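Local coordinates for aminotransferase, class V family protein (Trichomonas vaginalis, PDB 5F8V) that probably catalyses the pyridoxal-phosphate-dependent transamination between O-phospho-L-serine and 2-oxoglutarate, giving 3-phosphooxypyruvate and L-glutamate in serine biosynthesis, at residues A[7-12]-A[351-356]; A[104-109]-A[127-132]; A[134-139]-A[160-165]; A[181-186]-A[256-261]. All blocks are in the same frame, centred on the assembly; numbering follows the deposited sequence.

Contact 1: residues A[7-12]-A[351-356]; sequences YNFSAG and NACPME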
loop_
_atom_site.group_PDB
_atom_site.type_symbol
_atom_site.label_atom_id
_atom_site.label_comp_id
_atom_site.label_asym_id
_atom_site.label_seq_id
_atom_site.Cartn_x
_atom_site.Cartn_y
_atom_site.Cartn_z
ATOM N N TYR A 7 9.955 10.405 23.158
ATOM C CA TYR A 7 8.898 11.360 22.856
ATOM C C TYR A 7 8.972 11.695 21.370
ATOM O O TYR A 7 9.863 12.423 20.932
ATOM C CB TYR A 7 9.055 12.621 23.700
ATOM C CG TYR A 7 8.967 12.395 25.190
ATOM C CD1 TYR A 7 7.951 11.603 25.747
ATOM C CD2 TYR A 7 9.881 12.995 26.058
ATOM C CE1 TYR A 7 7.854 11.417 27.116
ATOM C CE2 TYR A 7 9.791 12.809 27.432
ATOM C CZ TYR A 7 8.777 12.021 27.952
ATOM O OH TYR A 7 8.670 11.840 29.296
ATOM N N ASN A 8 8.024 11.165 20.608
ATOM C CA ASN A 8 8.087 11.136 19.158
ATOM C C ASN A 8 7.160 12.186 18.534
ATOM O O ASN A 8 5.938 12.039 18.564
ATOM C CB ASN A 8 7.712 9.727 18.692
ATOM C CG ASN A 8 7.811 9.543 17.189
ATOM O OD1 ASN A 8 8.363 10.371 16.473
ATOM N ND2 ASN A 8 7.265 8.441 16.709
ATOM N N PHE A 9 7.754 13.236 17.965
ATOM C CA PHE A 9 6.993 14.291 17.309
ATOM C C PHE A 9 7.051 14.216 15.779
ATOM O O PHE A 9 6.861 15.220 15.114
ATOM C CB PHE A 9 7.469 15.649 17.819
ATOM C CG PHE A 9 7.194 15.875 19.274
ATOM C CD1 PHE A 9 5.947 16.322 19.695
ATOM C CD2 PHE A 9 8.174 15.643 20.224
ATOM C CE1 PHE A 9 5.683 16.526 21.046
ATOM C CE2 PHE A 9 7.919 15.850 21.571
ATOM C CZ PHE A 9 6.673 16.303 21.985
ATOM N N SER A 10 7.283 13.028 15.215
ATOM C CA SER A 10 7.337 12.886 13.768
ATOM C C SER A 10 6.000 13.247 13.134
ATOM O O SER A 10 4.949 12.840 13.618
ATOM C CB SER A 10 7.713 11.472 13.348
ATOM O OG SER A 10 7.655 11.368 11.933
ATOM N N ALA A 11 6.071 14.001 12.042
ATOM C CA ALA A 11 4.896 14.433 11.303
ATOM C C ALA A 11 4.229 13.293 10.536
ATOM O O ALA A 11 3.060 13.394 10.205
ATOM C CB ALA A 11 5.266 15.557 10.343
ATOM N N GLY A 12 4.960 12.225 10.239
ATOM C CA GLY A 12 4.410 11.116 9.444
ATOM C C GLY A 12 5.486 10.246 8.800
ATOM O O GLY A 12 6.312 10.782 8.064
ATOM N N ASN A 351 -3.411 12.089 17.858
ATOM C CA ASN A 351 -4.163 11.432 18.935
ATOM C C ASN A 351 -3.270 10.735 19.954
ATOM O O ASN A 351 -3.383 10.974 21.160
ATOM C CB ASN A 351 -5.158 10.413 18.347
ATOM C CG ASN A 351 -6.334 11.069 17.628
ATOM O OD1 ASN A 351 -6.522 12.294 17.670
ATOM N ND2 ASN A 351 -7.132 10.246 16.949
ATOM N N ALA A 352 -2.349 9.917 19.457
ATOM C CA ALA A 352 -1.524 9.055 20.304
ATOM C C ALA A 352 -0.345 9.779 20.977
ATOM O O ALA A 352 0.408 9.147 21.711
ATOM C CB ALA A 352 -1.008 7.878 19.493
ATOM N N CYS A 353 -0.168 11.078 20.716
ATOM C CA CYS A 353 0.927 11.836 21.313
ATOM C C CYS A 353 0.635 12.027 22.803
ATOM O O CYS A 353 -0.322 12.715 23.147
ATOM C CB CYS A 353 1.115 13.188 20.634
ATOM S SG CYS A 353 2.368 14.184 21.478
ATOM N N PRO A 354 1.430 11.395 23.691
ATOM C CA PRO A 354 1.081 11.448 25.120
ATOM C C PRO A 354 1.199 12.849 25.706
ATOM O O PRO A 354 2.050 13.621 25.277
ATOM C CB PRO A 354 2.115 10.516 25.779
ATOM C CG PRO A 354 2.715 9.735 24.665
ATOM C CD PRO A 354 2.683 10.657 23.483
ATOM N N MET A 355 0.360 13.159 26.691
ATOM C CA MET A 355 0.431 14.454 27.377
ATOM C C MET A 355 1.805 14.649 28.034
ATOM O O MET A 355 2.313 15.761 28.112
ATOM C CB MET A 355 -0.689 14.581 28.422
ATOM C CG MET A 355 -0.630 15.838 29.283
ATOM S SD MET A 355 -0.550 17.371 28.332
ATOM C CE MET A 355 -2.287 17.565 27.929
ATOM N N GLU A 356 2.389 13.552 28.500
ATOM C CA GLU A 356 3.739 13.560 29.038
ATOM C C GLU A 356 4.769 14.114 28.042
ATOM O O GLU A 356 5.675 14.827 28.443
ATOM C CB GLU A 356 4.144 12.148 29.437
ATOM C CG GLU A 356 5.378 12.084 30.302
ATOM C CD GLU A 356 5.665 10.675 30.754
ATOM O OE1 GLU A 356 6.244 9.900 29.969
ATOM O OE2 GLU A 356 5.306 10.352 31.894
#
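With CG opposite its own carbonyl carbon (chi1 -61°), Y7 sends its phenol toward the first turn of helix 355-367, while E356, whose CG lies opposite the backbone N (chi1 -166°), stretches its carboxylate out to meet it. The contact ties the N-terminal strand 7-8, paired in parallel with 333-334, to the loop and helix that end the chain, a meeting of termini that fits the small domain of a fold-type I aminotransferase. Y7 OH donates a hydrogen bond to E356 OE1 at 3.2 Å. The hydroxyl comes from above the carboxylate plane, 51° out of it, so the oxygen is not met in the plane of its own group. Seen from the tyrosine, OE1 sits at the ring edge, 3.6 Å from Y7 CE1, and the side chains cross at about a right angle. E356 CG also lies 3.5 Å from Y7 OH, adding an aliphatic touch, and the backbone O of E356 is over one ring face. E356 is exposed and Y7 partly so; the bond therefore probably lies near the surface. Deeper in, F9 and C353 form a sulfur-aromatic pair, and A357 and L361 of the helix also touch F9. From N8 on, the chain leaves the strand through an Asx turn (S10 N to N8 OD1, 3.1 Å) and then an ST turn (G12 N to S10 OG). The thiol approaches the phenyl ring obliquely, C353 SG lying 4.1 Å from F9 CE1 and 5.0 Å from the ring centroid.

Contact 2: residues A[104-109]-A[127-132]; sequences WSKKAF and GNPPAN
K106 and N128 mark the closest passage of the two backbones, their CA atoms 7.2 Å apart, where a turn of helix 103-115 runs past a loop without regular structure. The helical side is regular, with A108 N bonded to W104 O and F109 N to S105 O, both at 2.9 Å. The loop comes shortly after strand 121-124, and G127 turns the chain at a positive phi before N128 and the two prolines. The strands 95-98 and 121-124 are parallel neighbours in the main sheet, so helix 103-115 is the connection of a beta-alpha-beta unit, and the 127-132 loop runs past this connecting helix. Two side chains reach out from the helix. The aliphatic part of K106 lies loosely beside the P129 ring, K106 CG 4.5 Å from P129 CD, while its NZ reaches forward along the helix to a salt bridge with D110. One turn on, F109 has CG opposite its backbone N (chi1 166°), which directs the ring to the N128 amide; F109 CE1 and N128 OD1 are 4.0 Å apart, and the ring and amide planes are 69° apart. The F109 side chain also packs on Y98, V122 and S124, and C100 touches both F109 and P129. Since neither pair is joined by a polar bond, the loop is held to the helix here by van der Waals contact.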
loop_
_atom_site.group_PDB
_atom_site.type_symbol
_atom_site.label_atom_id
_atom_site.label_comp_id
_atom_site.label_asym_id
_atom_site.label_seq_id
_atom_site.Cartn_x
_atom_site.Cartn_y
_atom_site.Cartn_z
ATOM N N TRP A 104 0.238 20.614 0.757
ATOM C CA TRP A 104 -0.443 19.398 0.284
ATOM C C TRP A 104 -1.605 19.685 -0.669
ATOM O O TRP A 104 -1.758 18.990 -1.679
ATOM C CB TRP A 104 -0.883 18.507 1.447
ATOM C CG TRP A 104 0.285 17.991 2.233
ATOM C CD1 TRP A 104 0.594 18.282 3.524
ATOM C CD2 TRP A 104 1.325 17.131 1.753
ATOM N NE1 TRP A 104 1.751 17.645 3.892
ATOM C CE2 TRP A 104 2.221 16.926 2.825
ATOM C CE3 TRP A 104 1.586 16.512 0.521
ATOM C CZ2 TRP A 104 3.364 16.124 2.705
ATOM C CZ3 TRP A 104 2.732 15.708 0.400
ATOM C CH2 TRP A 104 3.602 15.529 1.486
ATOM N N SER A 105 -2.418 20.690 -0.356
ATOM C CA SER A 105 -3.469 21.128 -1.290
ATOM C C SER A 105 -2.868 21.597 -2.613
ATOM O O SER A 105 -3.398 21.273 -3.679
ATOM C CB SER A 105 -4.327 22.234 -0.683
ATOM O OG SER A 105 -3.529 23.286 -0.195
ATOM N N LYS A 106 -1.745 22.319 -2.535
ATOM C CA LYS A 106 -1.013 22.744 -3.736
ATOM C C LYS A 106 -0.518 21.537 -4.521
ATOM O O LYS A 106 -0.629 21.523 -5.745
ATOM C CB LYS A 106 0.169 23.663 -3.396
ATOM C CG LYS A 106 0.811 24.330 -4.622
ATOM C CD LYS A 106 2.219 24.843 -4.331
ATOM C CE LYS A 106 2.804 25.587 -5.532
ATOM N NZ LYS A 106 2.993 24.703 -6.721
ATOM N N LYS A 107 0.039 20.544 -3.828
ATOM C CA LYS A 107 0.427 19.284 -4.483
ATOM C C LYS A 107 -0.757 18.600 -5.172
ATOM O O LYS A 107 -0.621 18.093 -6.281
ATOM C CB LYS A 107 1.080 18.293 -3.502
ATOM C CG LYS A 107 2.504 18.605 -3.029
ATOM C CD LYS A 107 3.458 19.084 -4.118
ATOM C CE LYS A 107 3.725 18.036 -5.197
ATOM N NZ LYS A 107 3.904 18.658 -6.547
ATOM N N ALA A 108 -1.911 18.588 -4.524
ATOM C CA ALA A 108 -3.108 17.965 -5.119
ATOM C C ALA A 108 -3.550 18.721 -6.377
ATOM O O ALA A 108 -3.849 18.118 -7.414
ATOM C CB ALA A 108 -4.231 17.900 -4.097
ATOM N N PHE A 109 -3.560 20.050 -6.271
ATOM C CA PHE A 109 -3.825 20.926 -7.404
ATOM C C PHE A 109 -2.867 20.650 -8.559
ATOM O O PHE A 109 -3.314 20.504 -9.702
ATOM C CB PHE A 109 -3.759 22.391 -6.956
ATOM C CG PHE A 109 -3.691 23.392 -8.082
ATOM C CD1 PHE A 109 -2.498 24.047 -8.377
ATOM C CD2 PHE A 109 -4.830 23.711 -8.822
ATOM C CE1 PHE A 109 -2.437 24.994 -9.399
ATOM C CE2 PHE A 109 -4.774 24.649 -9.852
ATOM C CZ PHE A 109 -3.575 25.293 -10.139
ATOM N N GLY A 127 -5.521 31.580 -5.662
ATOM C CA GLY A 127 -4.141 31.651 -6.147
ATOM C C GLY A 127 -3.208 30.731 -5.387
ATOM O O GLY A 127 -3.596 30.107 -4.392
ATOM N N ASN A 128 -1.970 30.635 -5.864
ATOM C CA ASN A 128 -0.956 29.839 -5.178
ATOM C C ASN A 128 -0.647 30.484 -3.824
ATOM O O ASN A 128 -0.584 31.707 -3.728
ATOM C CB ASN A 128 0.312 29.695 -6.035
ATOM C CG ASN A 128 0.091 28.840 -7.282
ATOM O OD1 ASN A 128 -0.951 28.194 -7.448
ATOM N ND2 ASN A 128 1.078 28.831 -8.168
ATOM N N PRO A 129 -0.500 29.669 -2.763
ATOM C CA PRO A 129 -0.288 30.264 -1.445
ATOM C C PRO A 129 1.091 30.926 -1.343
ATOM O O PRO A 129 2.016 30.521 -2.058
ATOM C CB PRO A 129 -0.372 29.062 -0.506
ATOM C CG PRO A 129 0.124 27.929 -1.330
ATOM C CD PRO A 129 -0.379 28.201 -2.722
ATOM N N PRO A 130 1.233 31.931 -0.454
ATOM C CA PRO A 130 2.551 32.538 -0.241
ATOM C C PRO A 130 3.532 31.552 0.406
ATOM O O PRO A 130 3.149 30.427 0.745
ATOM C CB PRO A 130 2.248 33.712 0.699
ATOM C CG PRO A 130 1.022 33.296 1.437
ATOM C CD PRO A 130 0.219 32.473 0.468
ATOM N N ALA A 131 4.785 31.967 0.558
ATOM C CA ALA A 131 5.810 31.113 1.169
ATOM C C ALA A 131 5.474 30.754 2.615
ATOM O O ALA A 131 5.715 29.628 3.039
ATOM C CB ALA A 131 7.175 31.780 1.097
ATOM N N ASN A 132 4.928 31.714 3.363
ATOM C CA ASN A 132 4.498 31.499 4.752
ATOM C C ASN A 132 3.128 32.121 5.024
ATOM O O ASN A 132 3.041 33.211 5.592
ATOM C CB ASN A 132 5.534 32.073 5.717
ATOM C CG ASN A 132 6.903 31.461 5.521
ATOM O OD1 ASN A 132 7.068 30.254 5.658
ATOM N ND2 ASN A 132 7.888 32.287 5.174
#

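Contact 3: residues A[134-139]-A[160-165]; sequences VEVPAR and QGIEFQ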
loop_
_atom_site.group_PDB
_atom_site.type_symbol
_atom_site.label_atom_id
_atom_site.label_comp_id
_atom_site.label_asym_id
_atom_site.label_seq_id
_atom_site.Cartn_x
_atom_site.Cartn_y
_atom_site.Cartn_z
ATOM N N VAL A 134 -0.349 33.045 6.793
ATOM C CA VAL A 134 -0.763 33.222 8.188
ATOM C C VAL A 134 -2.239 32.868 8.407
ATOM O O VAL A 134 -2.726 32.919 9.536
ATOM C CB VAL A 134 -0.497 34.667 8.689
ATOM C CG1 VAL A 134 0.956 35.059 8.437
ATOM C CG2 VAL A 134 -1.452 35.679 8.053
ATOM N N GLU A 135 -2.936 32.505 7.329
ATOM C CA GLU A 135 -4.376 32.290 7.365
ATOM C C GLU A 135 -4.821 31.596 6.081
ATOM O O GLU A 135 -4.061 31.516 5.112
ATOM C CB GLU A 135 -5.118 33.639 7.523
ATOM C CG GLU A 135 -4.852 34.646 6.398
ATOM C CD GLU A 135 -5.462 36.029 6.634
ATOM O OE1 GLU A 135 -6.323 36.196 7.527
ATOM O OE2 GLU A 135 -5.073 36.966 5.907
ATOM N N VAL A 136 -6.049 31.085 6.091
ATOM C CA VAL A 136 -6.753 30.733 4.863
ATOM C C VAL A 136 -7.276 32.054 4.281
ATOM O O VAL A 136 -7.862 32.852 5.021
ATOM C CB VAL A 136 -7.930 29.779 5.134
ATOM C CG1 VAL A 136 -8.769 29.556 3.877
ATOM C CG2 VAL A 136 -7.406 28.458 5.683
ATOM N N PRO A 137 -7.066 32.300 2.967
ATOM C CA PRO A 137 -7.583 33.540 2.373
ATOM C C PRO A 137 -9.086 33.690 2.570
ATOM O O PRO A 137 -9.808 32.683 2.589
ATOM C CB PRO A 137 -7.242 33.385 0.891
ATOM C CG PRO A 137 -6.052 32.493 0.882
ATOM C CD PRO A 137 -6.302 31.512 1.979
ATOM N N ALA A 138 -9.530 34.933 2.741
ATOM C CA ALA A 138 -10.913 35.240 3.098
ATOM C C ALA A 138 -11.891 34.692 2.055
ATOM O O ALA A 138 -11.628 34.770 0.851
ATOM C CB ALA A 138 -11.094 36.741 3.253
ATOM N N ARG A 139 -12.992 34.117 2.541
ATOM C CA ARG A 139 -14.012 33.470 1.704
ATOM C C ARG A 139 -14.479 34.335 0.524
ATOM O O ARG A 139 -14.635 33.838 -0.592
ATOM C CB ARG A 139 -15.214 33.053 2.574
ATOM C CG ARG A 139 -16.407 32.440 1.841
ATOM C CD ARG A 139 -16.013 31.201 1.059
ATOM N NE ARG A 139 -17.109 30.650 0.258
ATOM C CZ ARG A 139 -17.471 31.073 -0.959
ATOM N NH1 ARG A 139 -16.846 32.088 -1.567
ATOM N NH2 ARG A 139 -18.491 30.481 -1.581
ATOM N N GLN A 160 2.451 23.964 7.281
ATOM C CA GLN A 160 2.109 25.343 7.637
ATOM C C GLN A 160 1.384 25.451 8.988
ATOM O O GLN A 160 1.393 26.513 9.609
ATOM C CB GLN A 160 1.270 25.981 6.539
ATOM C CG GLN A 160 2.033 26.291 5.256
ATOM C CD GLN A 160 2.298 25.078 4.386
ATOM O OE1 GLN A 160 1.518 24.132 4.353
ATOM N NE2 GLN A 160 3.405 25.107 3.671
ATOM N N GLY A 161 0.767 24.368 9.447
ATOM C CA GLY A 161 -0.041 24.407 10.672
ATOM C C GLY A 161 -1.304 25.252 10.550
ATOM O O GLY A 161 -1.668 25.954 11.491
ATOM N N ILE A 162 -1.956 25.176 9.388
ATOM C CA ILE A 162 -3.225 25.880 9.102
ATOM C C ILE A 162 -4.367 24.850 9.030
ATOM O O ILE A 162 -4.328 23.961 8.193
ATOM C CB ILE A 162 -3.136 26.677 7.784
ATOM C CG1 ILE A 162 -2.013 27.725 7.898
ATOM C CG2 ILE A 162 -4.464 27.372 7.461
ATOM C CD1 ILE A 162 -1.817 28.605 6.684
ATOM N N GLU A 163 -5.359 24.980 9.909
ATOM C CA GLU A 163 -6.478 24.039 10.015
ATOM C C GLU A 163 -7.795 24.787 9.970
ATOM O O GLU A 163 -7.931 25.854 10.562
ATOM C CB GLU A 163 -6.406 23.238 11.325
ATOM C CG GLU A 163 -7.376 22.057 11.417
ATOM C CD GLU A 163 -7.155 21.182 12.646
ATOM O OE1 GLU A 163 -6.884 21.721 13.739
ATOM O OE2 GLU A 163 -7.252 19.941 12.529
ATOM N N PHE A 164 -8.769 24.210 9.275
ATOM C CA PHE A 164 -10.109 24.767 9.208
ATOM C C PHE A 164 -10.853 24.352 10.450
ATOM O O PHE A 164 -10.782 23.187 10.839
ATOM C CB PHE A 164 -10.861 24.231 7.993
ATOM C CG PHE A 164 -10.436 24.840 6.700
ATOM C CD1 PHE A 164 -11.246 25.779 6.059
ATOM C CD2 PHE A 164 -9.238 24.473 6.106
ATOM C CE1 PHE A 164 -10.858 26.343 4.857
ATOM C CE2 PHE A 164 -8.846 25.029 4.903
ATOM C CZ PHE A 164 -9.664 25.958 4.271
ATOM N N GLN A 165 -11.574 25.283 11.064
ATOM C CA GLN A 165 -12.427 24.954 12.214
ATOM C C GLN A 165 -13.765 24.328 11.785
ATOM O O GLN A 165 -14.320 23.504 12.511
ATOM C CB GLN A 165 -12.657 26.190 13.089
ATOM C CG GLN A 165 -11.361 26.746 13.663
ATOM C CD GLN A 165 -11.575 27.741 14.792
ATOM O OE1 GLN A 165 -12.513 28.540 14.764
ATOM N NE2 GLN A 165 -10.695 27.702 15.794
#
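I162 and F164, two residues apart, both touch V136. G161, at positive phi, and I162 form a G1 beta bulge opposite E157 in the small antiparallel sheet 156-157/162-163, whose second strand is weakly bonded. I162 points at the 134-139 loop. Its CG2 meets V136 CG2 at 3.6 Å, while I162 CD1 reaches farther back along the loop to the backbone, 4.0 Å from E135 O. E163 faces the other way, where its carboxylate forms a salt bridge with R302 and accepts a hydrogen bond from N181. The next residue, F164, presents one ring face to V136, and both methyls use it: V136 CG1 and CG2 each lie 3.7 Å from F164 CZ. Having CG1 opposite the backbone N (chi1 173°) leaves V136 CG2 able to touch I162 and F164 together. W299 packs on V136 from outside the two segments, and Y153 meets F164 edge-to-face, so the valine is part of a buried apolar cluster, while E135 points off to a salt bridge with K296. The methyl-to-ring contact is a CH-pi interaction: V136 CG2 stands 4.0 Å from the F164 ring centroid, 28° off the ring normal.

Contact 4: residues A[181-186]-A[256-261]; sequences NFLSRP and HIFKWI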
loop_
_atom_site.group_PDB
_atom_site.type_symbol
_atom_site.label_atom_id
_atom_site.label_comp_id
_atom_site.label_asym_id
_atom_site.label_seq_id
_atom_site.Cartn_x
_atom_site.Cartn_y
_atom_site.Cartn_z
ATOM N N ASN A 181 -5.467 15.127 10.052
ATOM C CA ASN A 181 -6.411 15.323 11.169
ATOM C C ASN A 181 -7.596 14.338 11.228
ATOM O O ASN A 181 -8.566 14.566 11.964
ATOM C CB ASN A 181 -6.867 16.798 11.241
ATOM C CG ASN A 181 -7.974 17.146 10.252
ATOM O OD1 ASN A 181 -8.295 16.382 9.351
ATOM N ND2 ASN A 181 -8.560 18.324 10.425
ATOM N N PHE A 182 -7.491 13.230 10.494
ATOM C CA PHE A 182 -8.575 12.251 10.414
ATOM C C PHE A 182 -8.720 11.564 11.748
ATOM O O PHE A 182 -7.730 11.073 12.293
ATOM C CB PHE A 182 -8.283 11.196 9.342
ATOM C CG PHE A 182 -9.468 10.351 8.973
ATOM C CD1 PHE A 182 -9.424 8.964 9.104
ATOM C CD2 PHE A 182 -10.614 10.936 8.457
ATOM C CE1 PHE A 182 -10.517 8.180 8.745
ATOM C CE2 PHE A 182 -11.708 10.163 8.096
ATOM C CZ PHE A 182 -11.660 8.784 8.239
ATOM N N LEU A 183 -9.946 11.542 12.264
ATOM C CA LEU A 183 -10.285 10.953 13.577
ATOM C C LEU A 183 -9.645 11.693 14.768
ATOM O O LEU A 183 -9.474 11.121 15.848
ATOM C CB LEU A 183 -9.976 9.447 13.616
ATOM C CG LEU A 183 -10.569 8.627 12.464
ATOM C CD1 LEU A 183 -9.878 7.283 12.357
ATOM C CD2 LEU A 183 -12.078 8.450 12.641
ATOM N N SER A 184 -9.321 12.972 14.566
ATOM C CA SER A 184 -8.874 13.847 15.644
ATOM C C SER A 184 -10.044 14.649 16.196
ATOM O O SER A 184 -9.890 15.327 17.206
ATOM C CB SER A 184 -7.777 14.788 15.147
ATOM O OG SER A 184 -8.304 15.804 14.315
ATOM N N ARG A 185 -11.197 14.582 15.518
ATOM C CA ARG A 185 -12.416 15.264 15.940
ATOM C C ARG A 185 -13.645 14.749 15.171
ATOM O O ARG A 185 -13.499 14.086 14.138
ATOM C CB ARG A 185 -12.280 16.774 15.731
ATOM C CG ARG A 185 -11.888 17.167 14.321
ATOM C CD ARG A 185 -11.805 18.672 14.210
ATOM N NE ARG A 185 -11.527 19.109 12.847
ATOM C CZ ARG A 185 -11.099 20.331 12.511
ATOM N NH1 ARG A 185 -10.904 21.277 13.433
ATOM N NH2 ARG A 185 -10.873 20.617 11.235
ATOM N N PRO A 186 -14.861 15.067 15.654
ATOM C CA PRO A 186 -16.051 14.660 14.899
ATOM C C PRO A 186 -16.179 15.379 13.561
ATOM O O PRO A 186 -15.635 16.471 13.391
ATOM C CB PRO A 186 -17.215 15.062 15.824
ATOM C CG PRO A 186 -16.605 15.195 17.179
ATOM C CD PRO A 186 -15.234 15.738 16.912
ATOM N N HIS A 256 -7.338 -1.822 15.400
ATOM C CA HIS A 256 -6.854 -1.763 16.778
ATOM C C HIS A 256 -6.867 -0.330 17.316
ATOM O O HIS A 256 -7.295 -0.099 18.443
ATOM C CB HIS A 256 -5.459 -2.384 16.919
ATOM C CG HIS A 256 -5.481 -3.838 17.260
ATOM N ND1 HIS A 256 -6.055 -4.317 18.418
ATOM C CD2 HIS A 256 -4.973 -4.918 16.618
ATOM C CE1 HIS A 256 -5.918 -5.631 18.464
ATOM N NE2 HIS A 256 -5.260 -6.020 17.385
ATOM N N ILE A 257 -6.418 0.618 16.498
ATOM C CA ILE A 257 -6.471 2.032 16.846
ATOM C C ILE A 257 -7.918 2.534 16.955
ATOM O O ILE A 257 -8.217 3.290 17.869
ATOM C CB ILE A 257 -5.654 2.924 15.872
ATOM C CG1 ILE A 257 -4.160 2.588 15.976
ATOM C CG2 ILE A 257 -5.861 4.408 16.199
ATOM C CD1 ILE A 257 -3.325 3.114 14.829
ATOM N N PHE A 258 -8.810 2.108 16.064
ATOM C CA PHE A 258 -10.229 2.506 16.169
ATOM C C PHE A 258 -10.810 2.101 17.535
ATOM O O PHE A 258 -11.459 2.904 18.209
ATOM C CB PHE A 258 -11.086 1.915 15.035
ATOM C CG PHE A 258 -10.669 2.327 13.635
ATOM C CD1 PHE A 258 -9.904 3.474 13.382
ATOM C CD2 PHE A 258 -11.073 1.561 12.550
ATOM C CE1 PHE A 258 -9.540 3.812 12.080
ATOM C CE2 PHE A 258 -10.712 1.901 11.255
ATOM C CZ PHE A 258 -9.940 3.023 11.019
ATOM N N LYS A 259 -10.535 0.869 17.946
ATOM C CA LYS A 259 -10.952 0.381 19.262
ATOM C C LYS A 259 -10.348 1.261 20.357
ATOM O O LYS A 259 -11.043 1.698 21.265
ATOM C CB LYS A 259 -10.506 -1.068 19.487
ATOM C CG LYS A 259 -11.108 -2.105 18.553
ATOM C CD LYS A 259 -10.312 -3.404 18.624
ATOM C CE LYS A 259 -10.828 -4.441 17.653
ATOM N NZ LYS A 259 -9.905 -5.603 17.523
ATOM N N TRP A 260 -9.051 1.527 20.261
ATOM C CA TRP A 260 -8.393 2.387 21.244
ATOM C C TRP A 260 -9.054 3.769 21.353
ATOM O O TRP A 260 -9.228 4.266 22.456
ATOM C CB TRP A 260 -6.896 2.506 20.961
ATOM C CG TRP A 260 -6.192 3.466 21.847
ATOM C CD1 TRP A 260 -5.657 3.217 23.084
ATOM C CD2 TRP A 260 -5.924 4.832 21.564
ATOM N NE1 TRP A 260 -5.076 4.356 23.584
ATOM C CE2 TRP A 260 -5.224 5.362 22.667
ATOM C CE3 TRP A 260 -6.213 5.668 20.481
ATOM C CZ2 TRP A 260 -4.815 6.691 22.723
ATOM C CZ3 TRP A 260 -5.796 7.004 20.536
ATOM C CH2 TRP A 260 -5.106 7.494 21.646
ATOM N N ILE A 261 -9.434 4.362 20.226
ATOM C CA ILE A 261 -10.140 5.646 20.222
ATOM C C ILE A 261 -11.492 5.533 20.929
ATOM O O ILE A 261 -11.866 6.424 21.691
ATOM C CB ILE A 261 -10.354 6.198 18.792
ATOM C CG1 ILE A 261 -9.011 6.557 18.142
ATOM C CG2 ILE A 261 -11.248 7.439 18.813
ATOM C CD1 ILE A 261 -9.097 6.858 16.661
#
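L183, the residue that meets F258 and I261 of helix 248-263, sits at the third position of a type II beta turn from N181 to S184. N181 opens the turn, and its carbonyl O is gripped twice from the same face of its plane: by S184 N at 3.1 Å and by S184 OG at 2.7 Å. F182 follows, with L183 CD2 4.2 Å above one face of its ring, offset toward the rim. L183 itself has the positive phi (65°) that this turn position requires, uncommon for a residue other than glycine, and its CB points toward the helix. L183 CD1 meets the F258 ring obliquely, 3.5 Å from F258 CE1 and 3.9 Å from F258 CD1, the two side chains crossing at about a right angle. L183 CB lies 4.1 Å from I261 CD1. F258 and I261 share one helix face, and L59 and L267 of two further helices also pack on L183. S184 turns away, its OG also bonded to R302. In this fold-type I enzyme the F182 carbonyl accepts from N203, next to the cofactor-bearing K202, consistent with a loop close to the active site, backed by helix 248-263.

Contact 1 closes a loop of 338 residues that holds the other three, which follow along the chain in series. Contacts 2 and 3 adjoin in sequence, their centres about 12 Å apart, and use the loop between strands 121-124 and 148-154 of the mixed sheet. Contact 4 lies on the opposite side of the chain's centre from contact 2, about 27 Å between centres. Its turn links the other regions: L183 O accepts from N351 ND2 of contact 1, while R185 NH2 and N181 ND2 reach F164 O and E163 OE2 of contact 3. The 181-186 turn, bonded to N203 next to the cofactor-bearing K202, thus joins the chain-end region of contact 1 to the 160-165 segment.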